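Side-chain contacts in D-3-phosphoglycerate dehydrogenase (Sulfolobus tokodaii, PDB 2EKL), which probably catalyses the NAD-dependent oxidation of 3-phosphoglycerate, the reaction that leads from glycolysis into serine biosynthesis: residues L112-A115 with A116-M120; F259-E262 with P263-E267; N302-N305 with A306-E309. All blocks are in the same frame, centred on the assembly; numbering follows the deposited sequence.

In the fold
Contacts 1 and 2 belong to the NAD-binding Rossmann-type domain, contact 3 to the far end of the helix that packs on the other, five-stranded parallel sheet. Contact 1, where helix 102-118 finishes, and contact 2, the loop between strand 251-256 and helix 267-274, have centres 22 Å apart and nearest atoms about 10 Å apart; both touch the second subunit. Each also sends one side chain to within about 7 Å of the bound NAD, Leu112 in contact 1 and Glu262 in contact 2. Contact 3 lies across the chain's centre from both, its centre 43 Å from contact 1 and 39 Å from contact 2, and its Asn302 side chain stays about 14 Å from the cofactor.

Contact 1: L112-A115 with A116-M120; sequences LMIA and AARKM
Met120 folds back on Ala115 in the Schellman motif that finishes helix 102-118. Its hallmark is the bond from Met120 N to Ala115 O, 3.1 Å long, with the donor in the carbonyl plane on a lone pair. Lys119 makes the turn possible by adopting a positive phi of 49°, which swings the chain round so that Met120 can reach back and the next helix can begin. The tight side is apolar. Met120 CB lies 4.1 Å from Ala115 CB, while Met120 CG and Met120 SD are each 3.8 Å from Ala115 CA. The small methyl of Ala115 suits a place where Met120 packs directly over the backbone. Ile114 runs alongside Met120, pointing the same way; its CG2, anti to the backbone N (the CG1 torsion is -62°), meets Met120 SD at 4.1 Å. Ala116 and Ala117 are equally well chosen, since their short side chains let the helix sit close on the sheet, Ala116 against Ala253 and Ala255, Ala117 against Ile227. At the other end of the contact Leu112 touches Thr231, an NAD-binding residue. The solvent side belongs to Lys119 alone: partly exposed, it stretches away from the helix, its NZ making a weak hydrogen bond to Glu136 O. Arg118, by contrast, is buried against the second subunit. Its CG lies 3.5 Å from Ile114 O; the chain then bends at its second and third torsions, and in that subunit Arg118 NH1 donates to Ser104 O and Arg118 NH2 to Ile284 O.

Contact 2: F259-E262 with P263-E267; sequences FWNE and PPKEE
Asn261 leans over the prolines and charged residues that follow it, and its side chain meets something different at each step. Asn261 CB rests 3.5 Å from Pro263 O. Next, CG passes Lys265 CE, the last carbon before the ammonium, which lies 3.5 Å from Asn261 OD1, the two side chains crossing at about a right angle. The amide nitrogen goes the other way: Asn261 ND2 donates to a water at 2.8 Å, which in turn donates to Glu266 OE2 at 3.0 Å, and it also bonds to Glu269 OE1. An amide suits this place because its NH2 can serve two acceptors at once. Glu266 OE1 takes a hydrogen bond from Trp268 NE1. All this happens in the loop between strand 251-256 and helix 267-274 of the Rossmann-type domain, where Glu266 takes the N-cap position. A cis peptide precedes Pro263, which probably helps to bring Pro264 CG to 3.3 Å from Phe259 CD2, these side chains also crossing nearly perpendicularly. Trp260 CZ3 sits 3.9 Å above the Phe259 ring, over its centre. Were Phe259 an alanine, Pro264 CG and Trp260 CZ3 would probably lose the ring they pack on, with a gap opened toward Phe132 of the second subunit. Glu262 reaches back with an extended chain: its OE2 accepts from Phe259 N at 2.9 Å through the anti lone pair, and its OE1 bonds to His283 ND1.

Contact 3: N302-N305 with A306-E309; sequences NLLN and AMKE
Four successive i to i+4 backbone bonds, beginning with Ala306 N to Asn302 O at 3.1 Å and ending with Glu309 N to Asn305 O, wind these residues into regular helix. On the buried flank Met307 packs against Leu303: Met307 SD lies 4.0 Å from Leu303 CG, and Met307 CG comes to 3.1 Å from Leu303 O. With chi1 at 174°, Leu303 swings its CG away from the backbone N and brings its branched end up to the thioether, and Leu304 CD2 approaches the same Met307 SD from farther off, at 4.3 Å. A flexible, polarisable methionine can touch both leucines and still reach Ile71 and Leu22. Ala306, also on Ile71, is small enough to keep the helix close to that strand. Asn302 faces the protein too, touching Val95 of strand 93-95 and hydrogen-bonding Tyr96 O through its ND2. The outer flank is polar: a water donates to both Asn305 OD1, at 3.2 Å, and Glu309 OE2, at 2.6 Å, linking side chains one turn apart. Asn305, Lys308 and Glu309 outward and leucine, alanine and methionine inward make this an amphipathic helix, the C-terminal helix 289-309 that in D-isomer specific 2-hydroxyacid dehydrogenases returns from the cofactor domain to pack on the other domain's parallel sheet.

Contact 1: L112-A115 with A116-M120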
ATOM      1  N   LEU A 112      -3.669  -2.374  -1.620  1.00 12.55           N
ATOM      2  CA  LEU A 112      -4.482  -3.465  -1.077  1.00 12.67           C
ATOM      3  C   LEU A 112      -3.626  -4.698  -0.795  1.00 13.30           C
ATOM      4  O   LEU A 112      -3.780  -5.355   0.242  1.00 14.11           O
ATOM      5  CB  LEU A 112      -5.614  -3.825  -2.052  1.00 13.54           C
ATOM      6  CG  LEU A 112      -6.804  -2.860  -2.089  1.00 13.90           C
ATOM      7  CD1 LEU A 112      -7.748  -3.218  -3.234  1.00 13.39           C
ATOM      8  CD2 LEU A 112      -7.539  -2.929  -0.752  1.00 15.10           C
ATOM      9  N   MET A 113      -2.710  -5.009  -1.706  1.00 12.22           N
ATOM     10  CA  MET A 113      -1.835  -6.165  -1.527  1.00 12.64           C
ATOM     11  C   MET A 113      -1.030  -6.043  -0.230  1.00 12.60           C
ATOM     12  O   MET A 113      -0.949  -6.988   0.557  1.00 13.58           O
ATOM     13  CB  MET A 113      -0.880  -6.295  -2.718  1.00 14.24           C
ATOM     14  CG  MET A 113       0.147  -7.412  -2.560  1.00 13.25           C
ATOM     15  SD  MET A 113       1.239  -7.571  -3.999  1.00 14.54           S
ATOM     16  CE  MET A 113       2.233  -6.090  -3.846  1.00 16.01           C
ATOM     17  N   ILE A 114      -0.441  -4.874  -0.007  1.00 10.24           N
ATOM     18  CA  ILE A 114       0.360  -4.658   1.191  1.00 12.16           C
ATOM     19  C   ILE A 114      -0.520  -4.606   2.438  1.00 11.39           C
ATOM     20  O   ILE A 114      -0.163  -5.165   3.471  1.00 12.24           O
ATOM     21  CB  ILE A 114       1.183  -3.358   1.076  1.00  9.60           C
ATOM     22  CG1 ILE A 114       2.157  -3.477  -0.101  1.00 12.67           C
ATOM     23  CG2 ILE A 114       1.962  -3.113   2.363  1.00 12.04           C
ATOM     24  CD1 ILE A 114       2.836  -2.165  -0.482  1.00 12.46           C
ATOM     25  N   ALA A 115      -1.669  -3.946   2.340  1.00 12.06           N
ATOM     26  CA  ALA A 115      -2.572  -3.853   3.489  1.00 13.23           C
ATOM     27  C   ALA A 115      -3.019  -5.246   3.918  1.00 14.81           C
ATOM     28  O   ALA A 115      -3.112  -5.535   5.112  1.00 16.11           O
ATOM     29  CB  ALA A 115      -3.781  -2.992   3.145  1.00 14.75           C
ATOM     30  N   ALA A 116      -3.279  -6.111   2.942  1.00 14.15           N
ATOM     31  CA  ALA A 116      -3.712  -7.484   3.224  1.00 15.15           C
ATOM     32  C   ALA A 116      -2.580  -8.303   3.839  1.00 16.19           C
ATOM     33  O   ALA A 116      -2.774  -9.028   4.817  1.00 15.26           O
ATOM     34  CB  ALA A 116      -4.189  -8.151   1.936  1.00 16.21           C
ATOM     35  N   ALA A 117      -1.398  -8.195   3.248  1.00 14.87           N
ATOM     36  CA  ALA A 117      -0.236  -8.924   3.726  1.00 14.74           C
ATOM     37  C   ALA A 117       0.174  -8.513   5.135  1.00 14.19           C
ATOM     38  O   ALA A 117       0.652  -9.340   5.914  1.00 15.17           O
ATOM     39  CB  ALA A 117       0.937  -8.706   2.766  1.00 13.83           C
ATOM     40  N   ARG A 118      -0.045  -7.249   5.478  1.00 14.39           N
ATOM     41  CA  ARG A 118       0.390  -6.749   6.774  1.00 14.61           C
ATOM     42  C   ARG A 118      -0.698  -6.409   7.781  1.00 15.27           C
ATOM     43  O   ARG A 118      -0.405  -5.831   8.829  1.00 16.14           O
ATOM     44  CB  ARG A 118       1.283  -5.526   6.543  1.00 14.64           C
ATOM     45  CG  ARG A 118       2.507  -5.862   5.703  1.00 11.92           C
ATOM     46  CD  ARG A 118       3.468  -6.739   6.498  1.00 12.22           C
ATOM     47  NE  ARG A 118       4.241  -5.950   7.457  1.00 12.10           N
ATOM     48  CZ  ARG A 118       5.323  -5.242   7.140  1.00 13.05           C
ATOM     49  NH1 ARG A 118       5.769  -5.224   5.886  1.00 13.73           N
ATOM     50  NH2 ARG A 118       5.961  -4.551   8.078  1.00 12.38           N
ATOM     51  N   LYS A 119      -1.938  -6.771   7.469  1.00 15.03           N
ATOM     52  CA  LYS A 119      -3.067  -6.494   8.357  1.00 17.63           C
ATOM     53  C   LYS A 119      -3.038  -5.039   8.784  1.00 16.47           C
ATOM     54  O   LYS A 119      -3.208  -4.717   9.961  1.00 17.44           O
ATOM     55  CB  LYS A 119      -2.999  -7.402   9.589  1.00 18.65           C
ATOM     56  CG  LYS A 119      -2.994  -8.873   9.226  1.00 21.37           C
ATOM     57  CD  LYS A 119      -2.805  -9.762  10.438  1.00 25.29           C
ATOM     58  CE  LYS A 119      -2.701 -11.217  10.022  1.00 27.07           C
ATOM     59  NZ  LYS A 119      -2.444 -12.110  11.186  1.00 27.72           N
ATOM     60  N   MET A 120      -2.822  -4.151   7.820  1.00 15.40           N
ATOM     61  CA  MET A 120      -2.757  -2.729   8.125  1.00 15.10           C
ATOM     62  C   MET A 120      -4.047  -2.174   8.716  1.00 15.07           C
ATOM     63  O   MET A 120      -4.005  -1.327   9.605  1.00 16.64           O
ATOM     64  CB  MET A 120      -2.371  -1.936   6.871  1.00 15.03           C
ATOM     65  CG  MET A 120      -0.922  -2.139   6.462  1.00 17.21           C
ATOM     66  SD  MET A 120      -0.428  -1.155   5.031  1.00 17.40           S
ATOM     67  CE  MET A 120      -0.321   0.449   5.748  1.00 17.55           C
TER

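Contact 2: F259-E262 with P263-E267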
ATOM      1  N   PHE A 259     -17.054  -5.627  -4.881  1.00 22.20           N
ATOM      2  CA  PHE A 259     -17.860  -6.652  -4.232  1.00 22.84           C
ATOM      3  C   PHE A 259     -19.042  -6.997  -5.131  1.00 24.15           C
ATOM      4  O   PHE A 259     -19.528  -6.154  -5.884  1.00 25.05           O
ATOM      5  CB  PHE A 259     -18.362  -6.156  -2.871  1.00 23.40           C
ATOM      6  CG  PHE A 259     -18.033  -7.082  -1.730  1.00 21.10           C
ATOM      7  CD1 PHE A 259     -16.710  -7.322  -1.369  1.00 22.23           C
ATOM      8  CD2 PHE A 259     -19.048  -7.718  -1.016  1.00 20.62           C
ATOM      9  CE1 PHE A 259     -16.400  -8.183  -0.316  1.00 21.88           C
ATOM     10  CE2 PHE A 259     -18.748  -8.579   0.038  1.00 21.16           C
ATOM     11  CZ  PHE A 259     -17.422  -8.813   0.389  1.00 24.01           C
ATOM     12  N   TRP A 260     -19.492  -8.245  -5.056  1.00 24.43           N
ATOM     13  CA  TRP A 260     -20.603  -8.715  -5.872  1.00 26.31           C
ATOM     14  C   TRP A 260     -21.785  -7.764  -5.744  1.00 26.64           C
ATOM     15  O   TRP A 260     -22.459  -7.462  -6.728  1.00 29.04           O
ATOM     16  CB  TRP A 260     -20.956 -10.139  -5.447  1.00 25.46           C
ATOM     17  CG  TRP A 260     -19.774 -11.056  -5.629  1.00 24.19           C
ATOM     18  CD1 TRP A 260     -19.458 -11.777  -6.747  1.00 24.00           C
ATOM     19  CD2 TRP A 260     -18.697 -11.256  -4.706  1.00 23.74           C
ATOM     20  NE1 TRP A 260     -18.247 -12.410  -6.579  1.00 23.68           N
ATOM     21  CE2 TRP A 260     -17.758 -12.107  -5.336  1.00 23.92           C
ATOM     22  CE3 TRP A 260     -18.428 -10.797  -3.410  1.00 24.76           C
ATOM     23  CZ2 TRP A 260     -16.571 -12.505  -4.713  1.00 23.26           C
ATOM     24  CZ3 TRP A 260     -17.246 -11.196  -2.789  1.00 23.92           C
ATOM     25  CH2 TRP A 260     -16.333 -12.042  -3.444  1.00 22.67           C
ATOM     26  N   ASN A 261     -22.008  -7.286  -4.525  1.00 27.91           N
ATOM     27  CA  ASN A 261     -23.064  -6.323  -4.227  1.00 27.95           C
ATOM     28  C   ASN A 261     -22.446  -5.299  -3.282  1.00 27.33           C
ATOM     29  O   ASN A 261     -21.888  -5.661  -2.246  1.00 26.11           O
ATOM     30  CB  ASN A 261     -24.257  -7.005  -3.553  1.00 28.28           C
ATOM     31  CG  ASN A 261     -25.175  -7.689  -4.548  1.00 30.25           C
ATOM     32  OD1 ASN A 261     -25.805  -7.036  -5.381  1.00 31.60           O
ATOM     33  ND2 ASN A 261     -25.252  -9.013  -4.471  1.00 32.70           N
ATOM     34  N   GLU A 262     -22.543  -4.023  -3.648  1.00 26.97           N
ATOM     35  CA  GLU A 262     -21.972  -2.948  -2.841  1.00 28.29           C
ATOM     36  C   GLU A 262     -23.059  -1.972  -2.387  1.00 29.14           C
ATOM     37  O   GLU A 262     -23.515  -1.140  -3.169  1.00 30.46           O
ATOM     38  CB  GLU A 262     -20.911  -2.204  -3.667  1.00 27.57           C
ATOM     39  CG  GLU A 262     -19.892  -3.135  -4.336  1.00 25.93           C
ATOM     40  CD  GLU A 262     -18.996  -2.435  -5.352  1.00 27.65           C
ATOM     41  OE1 GLU A 262     -19.297  -1.288  -5.739  1.00 29.26           O
ATOM     42  OE2 GLU A 262     -17.991  -3.042  -5.778  1.00 25.21           O
ATOM     43  N   PRO A 263     -23.491  -2.060  -1.115  1.00 29.93           N
ATOM     44  CA  PRO A 263     -23.067  -2.984  -0.056  1.00 29.88           C
ATOM     45  C   PRO A 263     -23.633  -4.385  -0.278  1.00 30.61           C
ATOM     46  O   PRO A 263     -24.553  -4.569  -1.075  1.00 30.15           O
ATOM     47  CB  PRO A 263     -23.644  -2.355   1.218  1.00 31.00           C
ATOM     48  CG  PRO A 263     -23.988  -0.938   0.820  1.00 33.29           C
ATOM     49  CD  PRO A 263     -24.469  -1.098  -0.584  1.00 30.68           C
ATOM     50  N   PRO A 264     -23.094  -5.388   0.438  1.00 31.13           N
ATOM     51  CA  PRO A 264     -23.532  -6.785   0.336  1.00 31.86           C
ATOM     52  C   PRO A 264     -24.968  -6.966   0.818  1.00 33.58           C
ATOM     53  O   PRO A 264     -25.421  -6.258   1.718  1.00 32.24           O
ATOM     54  CB  PRO A 264     -22.545  -7.528   1.234  1.00 32.45           C
ATOM     55  CG  PRO A 264     -21.329  -6.664   1.198  1.00 33.32           C
ATOM     56  CD  PRO A 264     -21.909  -5.284   1.305  1.00 30.44           C
ATOM     57  N   LYS A 265     -25.675  -7.922   0.224  1.00 34.33           N
ATOM     58  CA  LYS A 265     -27.058  -8.187   0.598  1.00 35.98           C
ATOM     59  C   LYS A 265     -27.291  -9.655   0.951  1.00 35.34           C
ATOM     60  O   LYS A 265     -28.071  -9.966   1.851  1.00 35.77           O
ATOM     61  CB  LYS A 265     -27.995  -7.771  -0.539  1.00 37.60           C
ATOM     62  CG  LYS A 265     -27.943  -6.285  -0.864  1.00 40.20           C
ATOM     63  CD  LYS A 265     -28.912  -5.908  -1.976  1.00 42.62           C
ATOM     64  CE  LYS A 265     -28.535  -6.555  -3.298  1.00 43.49           C
ATOM     65  NZ  LYS A 265     -29.465  -6.148  -4.388  1.00 45.08           N
ATOM     66  N   GLU A 266     -26.601 -10.550   0.249  1.00 34.74           N
ATOM     67  CA  GLU A 266     -26.741 -11.985   0.477  1.00 33.51           C
ATOM     68  C   GLU A 266     -25.988 -12.447   1.725  1.00 33.11           C
ATOM     69  O   GLU A 266     -24.959 -11.875   2.088  1.00 31.53           O
ATOM     70  CB  GLU A 266     -26.245 -12.753  -0.752  1.00 35.39           C
ATOM     71  CG  GLU A 266     -26.887 -12.292  -2.055  1.00 36.58           C
ATOM     72  CD  GLU A 266     -26.547 -13.191  -3.231  1.00 37.22           C
ATOM     73  OE1 GLU A 266     -26.804 -14.409  -3.137  1.00 34.16           O
ATOM     74  OE2 GLU A 266     -26.031 -12.682  -4.252  1.00 38.97           O
ATOM     75  N   GLU A 267     -26.508 -13.488   2.374  1.00 30.88           N
ATOM     76  CA  GLU A 267     -25.907 -14.024   3.593  1.00 30.95           C
ATOM     77  C   GLU A 267     -24.428 -14.374   3.469  1.00 29.16           C
ATOM     78  O   GLU A 267     -23.634 -14.048   4.353  1.00 28.11           O
ATOM     79  CB  GLU A 267     -26.667 -15.270   4.065  1.00 34.07           C
ATOM     80  CG  GLU A 267     -26.174 -15.811   5.405  1.00 38.90           C
ATOM     81  CD  GLU A 267     -26.872 -17.094   5.826  1.00 42.69           C
ATOM     82  OE1 GLU A 267     -28.121 -17.121   5.835  1.00 43.63           O
ATOM     83  OE2 GLU A 267     -26.168 -18.074   6.156  1.00 43.61           O
TER
HETATM   84  O   HOH W   1     -27.192 -10.417  -5.925  1.00 37.80           O

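Contact 3: N302-N305 with A306-E309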
ATOM      1  N   ASN A 302     -12.960  13.273 -26.678  1.00 21.25           N
ATOM      2  CA  ASN A 302     -13.472  12.248 -27.579  1.00 21.17           C
ATOM      3  C   ASN A 302     -14.820  12.669 -28.153  1.00 21.25           C
ATOM      4  O   ASN A 302     -15.145  12.350 -29.299  1.00 20.90           O
ATOM      5  CB  ASN A 302     -13.593  10.897 -26.862  1.00 21.51           C
ATOM      6  CG  ASN A 302     -12.241  10.254 -26.611  1.00 22.58           C
ATOM      7  OD1 ASN A 302     -11.272  10.540 -27.316  1.00 23.12           O
ATOM      8  ND2 ASN A 302     -12.170   9.369 -25.620  1.00 21.02           N
ATOM      9  N   LEU A 303     -15.602  13.390 -27.355  1.00 20.60           N
ATOM     10  CA  LEU A 303     -16.900  13.869 -27.813  1.00 20.84           C
ATOM     11  C   LEU A 303     -16.695  14.902 -28.914  1.00 19.85           C
ATOM     12  O   LEU A 303     -17.390  14.885 -29.934  1.00 20.84           O
ATOM     13  CB  LEU A 303     -17.681  14.497 -26.654  1.00 19.53           C
ATOM     14  CG  LEU A 303     -19.002  15.180 -27.019  1.00 18.89           C
ATOM     15  CD1 LEU A 303     -19.895  14.203 -27.767  1.00 19.01           C
ATOM     16  CD2 LEU A 303     -19.685  15.684 -25.749  1.00 19.75           C
ATOM     17  N   LEU A 304     -15.735  15.799 -28.711  1.00 19.41           N
ATOM     18  CA  LEU A 304     -15.447  16.834 -29.700  1.00 20.52           C
ATOM     19  C   LEU A 304     -14.959  16.231 -31.014  1.00 21.73           C
ATOM     20  O   LEU A 304     -15.347  16.682 -32.093  1.00 21.55           O
ATOM     21  CB  LEU A 304     -14.396  17.812 -29.170  1.00 21.49           C
ATOM     22  CG  LEU A 304     -14.824  18.776 -28.058  1.00 19.98           C
ATOM     23  CD1 LEU A 304     -13.661  19.673 -27.695  1.00 21.45           C
ATOM     24  CD2 LEU A 304     -16.006  19.610 -28.522  1.00 21.55           C
ATOM     25  N   ASN A 305     -14.107  15.212 -30.925  1.00 22.63           N
ATOM     26  CA  ASN A 305     -13.593  14.570 -32.130  1.00 23.96           C
ATOM     27  C   ASN A 305     -14.733  13.931 -32.917  1.00 23.81           C
ATOM     28  O   ASN A 305     -14.781  14.033 -34.148  1.00 23.33           O
ATOM     29  CB  ASN A 305     -12.553  13.505 -31.780  1.00 26.91           C
ATOM     30  CG  ASN A 305     -11.889  12.918 -33.015  1.00 31.23           C
ATOM     31  OD1 ASN A 305     -11.234  13.629 -33.782  1.00 32.76           O
ATOM     32  ND2 ASN A 305     -12.062  11.616 -33.220  1.00 31.32           N
ATOM     33  N   ALA A 306     -15.643  13.270 -32.206  1.00 21.95           N
ATOM     34  CA  ALA A 306     -16.794  12.628 -32.835  1.00 22.86           C
ATOM     35  C   ALA A 306     -17.686  13.680 -33.493  1.00 23.42           C
ATOM     36  O   ALA A 306     -18.243  13.455 -34.569  1.00 21.65           O
ATOM     37  CB  ALA A 306     -17.588  11.846 -31.801  1.00 22.69           C
ATOM     38  N   MET A 307     -17.827  14.830 -32.840  1.00 23.24           N
ATOM     39  CA  MET A 307     -18.641  15.905 -33.390  1.00 22.30           C
ATOM     40  C   MET A 307     -17.985  16.464 -34.651  1.00 23.74           C
ATOM     41  O   MET A 307     -18.665  16.763 -35.637  1.00 23.04           O
ATOM     42  CB  MET A 307     -18.821  17.018 -32.354  1.00 23.02           C
ATOM     43  CG  MET A 307     -19.678  16.613 -31.165  1.00 24.03           C
ATOM     44  SD  MET A 307     -19.729  17.887 -29.890  1.00 23.47           S
ATOM     45  CE  MET A 307     -20.956  18.991 -30.574  1.00 23.14           C
ATOM     46  N   LYS A 308     -16.662  16.590 -34.629  1.00 23.76           N
ATOM     47  CA  LYS A 308     -15.944  17.117 -35.785  1.00 25.33           C
ATOM     48  C   LYS A 308     -16.078  16.176 -36.977  1.00 24.99           C
ATOM     49  O   LYS A 308     -16.266  16.618 -38.111  1.00 24.03           O
ATOM     50  CB  LYS A 308     -14.464  17.325 -35.458  1.00 27.28           C
ATOM     51  CG  LYS A 308     -13.657  17.879 -36.625  1.00 30.98           C
ATOM     52  CD  LYS A 308     -12.235  18.224 -36.219  1.00 35.75           C
ATOM     53  CE  LYS A 308     -12.204  19.371 -35.222  1.00 38.94           C
ATOM     54  NZ  LYS A 308     -10.808  19.783 -34.899  1.00 43.11           N
ATOM     55  N   GLU A 309     -15.981  14.877 -36.722  1.00 25.26           N
ATOM     56  CA  GLU A 309     -16.107  13.900 -37.796  1.00 27.20           C
ATOM     57  C   GLU A 309     -17.500  13.965 -38.416  1.00 27.19           C
ATOM     58  O   GLU A 309     -17.687  13.634 -39.588  1.00 25.87           O
ATOM     59  CB  GLU A 309     -15.835  12.493 -37.265  1.00 29.71           C
ATOM     60  CG  GLU A 309     -14.381  12.252 -36.880  1.00 34.04           C
ATOM     61  CD  GLU A 309     -13.449  12.224 -38.083  1.00 37.57           C
ATOM     62  OE1 GLU A 309     -13.942  12.296 -39.230  1.00 38.94           O
ATOM     63  OE2 GLU A 309     -12.222  12.122 -37.881  1.00 40.72           O
TER
HETATM   64  O   HOH W   2     -10.377  13.570 -36.818  1.00 46.27           O